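Local coordinates for protein bvu-3222 (Bacteroides vulgatus ATCC 8482, PDB 3FYF), which is of unknown function but belongs to the DUF4251 family and is probably a periplasmic protein, at residues Asn54-Arg58 / Asn156-Asn161. Sequence-based numbering, arbitrary orientation.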
ATOM      1  N   ASN B  54      -2.406   5.566  -0.032  1.00 40.56           N
ATOM      2  CA  ASN B  54      -2.193   5.319  -1.455  1.00 37.50           C
ATOM      3  C   ASN B  54      -3.446   4.823  -2.170  1.00 40.68           C
ATOM      4  O   ASN B  54      -4.395   4.385  -1.538  1.00 38.27           O
ATOM      5  CB  ASN B  54      -1.013   4.358  -1.689  1.00 37.75           C
ATOM      6  CG  ASN B  54      -1.241   2.994  -1.091  1.00 39.42           C
ATOM      7  OD1 ASN B  54      -1.821   2.110  -1.727  1.00 37.35           O
ATOM      8  ND2 ASN B  54      -0.766   2.803   0.130  1.00 39.21           N
ATOM      9  N   VAL B  55      -3.425   4.896  -3.494  1.00 38.19           N
ATOM     10  CA  VAL B  55      -4.555   4.511  -4.314  1.00 40.68           C
ATOM     11  C   VAL B  55      -4.031   3.587  -5.397  1.00 37.87           C
ATOM     12  O   VAL B  55      -2.981   3.861  -5.966  1.00 35.20           O
ATOM     13  CB  VAL B  55      -5.276   5.766  -4.918  1.00 39.98           C
ATOM     14  CG1 VAL B  55      -6.234   5.385  -6.017  1.00 44.83           C
ATOM     15  CG2 VAL B  55      -6.011   6.546  -3.817  1.00 32.90           C
ATOM     16  N   VAL B  56      -4.742   2.480  -5.631  1.00 37.25           N
ATOM     17  CA  VAL B  56      -4.412   1.498  -6.676  1.00 38.24           C
ATOM     18  C   VAL B  56      -5.556   1.428  -7.698  1.00 39.75           C
ATOM     19  O   VAL B  56      -6.716   1.246  -7.336  1.00 38.75           O
ATOM     20  CB  VAL B  56      -4.110   0.075  -6.081  1.00 36.78           C
ATOM     21  CG1 VAL B  56      -3.680  -0.906  -7.167  1.00 36.70           C
ATOM     22  CG2 VAL B  56      -3.028   0.154  -5.000  1.00 42.00           C
ATOM     23  N   PHE B  57      -5.208   1.575  -8.970  1.00 40.98           N
ATOM     24  CA  PHE B  57      -6.170   1.597 -10.069  1.00 45.04           C
ATOM     25  C   PHE B  57      -6.249   0.226 -10.715  1.00 46.80           C
ATOM     26  O   PHE B  57      -5.401  -0.633 -10.448  1.00 44.03           O
ATOM     27  CB  PHE B  57      -5.767   2.670 -11.093  1.00 41.65           C
ATOM     28  CG  PHE B  57      -5.661   4.054 -10.501  1.00 48.59           C
ATOM     29  CD1 PHE B  57      -6.776   4.889 -10.455  1.00 52.54           C
ATOM     30  CD2 PHE B  57      -4.455   4.510  -9.968  1.00 40.09           C
ATOM     31  CE1 PHE B  57      -6.689   6.157  -9.902  1.00 42.02           C
ATOM     32  CE2 PHE B  57      -4.359   5.769  -9.401  1.00 46.10           C
ATOM     33  CZ  PHE B  57      -5.474   6.598  -9.372  1.00 51.40           C
ATOM     34  N   ARG B  58      -7.259   0.015 -11.560  1.00 51.44           N
ATOM     35  CA  ARG B  58      -7.479  -1.298 -12.185  1.00 58.13           C
ATOM     36  C   ARG B  58      -6.430  -1.645 -13.246  1.00 57.16           C
ATOM     37  O   ARG B  58      -6.282  -2.807 -13.626  1.00 60.63           O
ATOM     38  CB  ARG B  58      -8.904  -1.431 -12.755  1.00 59.82           C
ATOM     39  CG  ARG B  58      -9.213  -0.564 -13.975  1.00 65.57           C
ATOM     40  CD  ARG B  58     -10.463  -1.079 -14.701  1.00 68.32           C
ATOM     41  NE  ARG B  58     -10.154  -2.165 -15.635  1.00 78.46           N
ATOM     42  CZ  ARG B  58     -10.353  -2.114 -16.953  1.00 85.13           C
ATOM     43  NH1 ARG B  58     -10.032  -3.156 -17.711  1.00 84.17           N
ATOM     44  NH2 ARG B  58     -10.880  -1.033 -17.518  1.00 78.23           N
ATOM     45  N   ASN B 156     -14.789  -3.502 -10.034  1.00 56.35           N
ATOM     46  CA  ASN B 156     -13.825  -2.887  -9.122  1.00 56.20           C
ATOM     47  C   ASN B 156     -12.805  -2.076  -9.907  1.00 55.59           C
ATOM     48  O   ASN B 156     -12.144  -2.591 -10.813  1.00 55.84           O
ATOM     49  CB  ASN B 156     -13.119  -3.942  -8.278  1.00 56.63           C
ATOM     50  CG  ASN B 156     -13.986  -4.460  -7.147  1.00 67.63           C
ATOM     51  OD1 ASN B 156     -14.909  -3.778  -6.685  1.00 63.69           O
ATOM     52  ND2 ASN B 156     -13.676  -5.662  -6.672  1.00 70.05           N
ATOM     53  N   THR B 157     -12.710  -0.799  -9.565  1.00 51.45           N
ATOM     54  CA  THR B 157     -11.949   0.147 -10.359  1.00 55.38           C
ATOM     55  C   THR B 157     -10.878   0.851  -9.528  1.00 51.03           C
ATOM     56  O   THR B 157      -9.789   1.117 -10.029  1.00 59.09           O
ATOM     57  CB  THR B 157     -12.888   1.194 -11.016  1.00 57.78           C
ATOM     58  OG1 THR B 157     -14.110   0.560 -11.404  1.00 58.51           O
ATOM     59  CG2 THR B 157     -12.239   1.808 -12.251  1.00 62.07           C
ATOM     60  N   LEU B 158     -11.181   1.135  -8.263  1.00 47.40           N
ATOM     61  CA  LEU B 158     -10.280   1.928  -7.427  1.00 49.23           C
ATOM     62  C   LEU B 158     -10.192   1.408  -5.992  1.00 47.39           C
ATOM     63  O   LEU B 158     -11.203   1.186  -5.338  1.00 48.42           O
ATOM     64  CB  LEU B 158     -10.710   3.407  -7.446  1.00 51.73           C
ATOM     65  CG  LEU B 158      -9.780   4.458  -6.830  1.00 49.77           C
ATOM     66  CD1 LEU B 158      -9.698   5.709  -7.690  1.00 53.98           C
ATOM     67  CD2 LEU B 158     -10.199   4.807  -5.419  1.00 45.26           C
ATOM     68  N   THR B 159      -8.966   1.240  -5.505  1.00 43.21           N
ATOM     69  CA  THR B 159      -8.739   0.822  -4.130  1.00 41.68           C
ATOM     70  C   THR B 159      -7.947   1.906  -3.387  1.00 40.26           C
ATOM     71  O   THR B 159      -6.957   2.395  -3.906  1.00 37.76           O
ATOM     72  CB  THR B 159      -7.988  -0.527  -4.079  1.00 43.92           C
ATOM     73  OG1 THR B 159      -8.735  -1.522  -4.793  1.00 45.78           O
ATOM     74  CG2 THR B 159      -7.793  -0.996  -2.648  1.00 46.82           C
ATOM     75  N   MET B 160      -8.404   2.281  -2.191  1.00 41.47           N
ATOM     76  CA  MET B 160      -7.680   3.200  -1.305  1.00 42.85           C
ATOM     77  C   MET B 160      -7.140   2.438  -0.109  1.00 42.57           C
ATOM     78  O   MET B 160      -7.900   1.769   0.597  1.00 39.25           O
ATOM     79  CB  MET B 160      -8.604   4.301  -0.769  1.00 45.61           C
ATOM     80  CG  MET B 160      -9.179   5.236  -1.812  1.00 53.57           C
ATOM     81  SD  MET B 160      -9.985   6.699  -1.107  1.00 43.84           S
ATOM     82  CE  MET B 160     -10.302   7.517  -2.634  1.00 42.10           C
ATOM     83  N   ASN B 161      -5.833   2.556   0.123  1.00 35.65           N
ATOM     84  CA  ASN B 161      -5.188   1.930   1.273  1.00 43.44           C
ATOM     85  C   ASN B 161      -4.758   2.994   2.243  1.00 40.11           C
ATOM     86  O   ASN B 161      -4.070   3.929   1.863  1.00 41.66           O
ATOM     87  CB  ASN B 161      -3.971   1.111   0.832  1.00 34.72           C
ATOM     88  CG  ASN B 161      -4.348  -0.011  -0.115  1.00 49.11           C
ATOM     89  OD1 ASN B 161      -5.153  -0.875   0.230  1.00 35.72           O
ATOM     90  ND2 ASN B 161      -3.773  -0.002  -1.311  1.00 37.54           N
TER
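N54 and N161 face each other as an antiparallel hydrogen-bonded pair, joined through backbone and side chains alike. The backbone N of N54 gives to O of N161 at 3.0 Å, and N of N161 returns a bond to O of N54. On the face of the sheet that both side chains share, ND2 of N161 reaches OD1 of N54 at 2.9 Å, nearly straight at 172°. The acceptor lies in the amide plane of N161, whereas the donor stands 25° out of the carbonyl plane of N54. With its CG between backbone N and carbonyl carbon (chi1 62°), N54 leans toward its partner; asparagine suits both places because one amide can give and accept at once. Two residues on, V56 and T159, both beta-branched and suited to an extended strand, form the second hydrogen-bonded pair: V56 N to T159 O is 2.8 Å, and T159 N returns a bond to V56 O. CG2 of V56 also packs against ND2 of N161 at 3.8 Å.

Strand 54-57 lies between strands 62-64 and 158-166 in the antiparallel sheet, V55 bonding through its backbone to R63; a classic beta bulge, T157 and L158 opposite I149, marks where strand 158-166 begins. V55, F57, L158 and M160 occupy the other, apolar face. The branched L158 serves two neighbours: its CG meets V55 CG1 at 3.8 Å, and its CD1 approaches F57 CE1 obliquely. V55 CG2 lies alongside M160 CG at 4.0 Å. V55 CG1 also lies over one face of the F57 ring, offset toward the rim, while F85 meets that ring edge-to-face.

Further out, S146 binds OD1 of N161, fixing the amide whose nitrogen serves N54, and T148 holds the hydroxyl of T159.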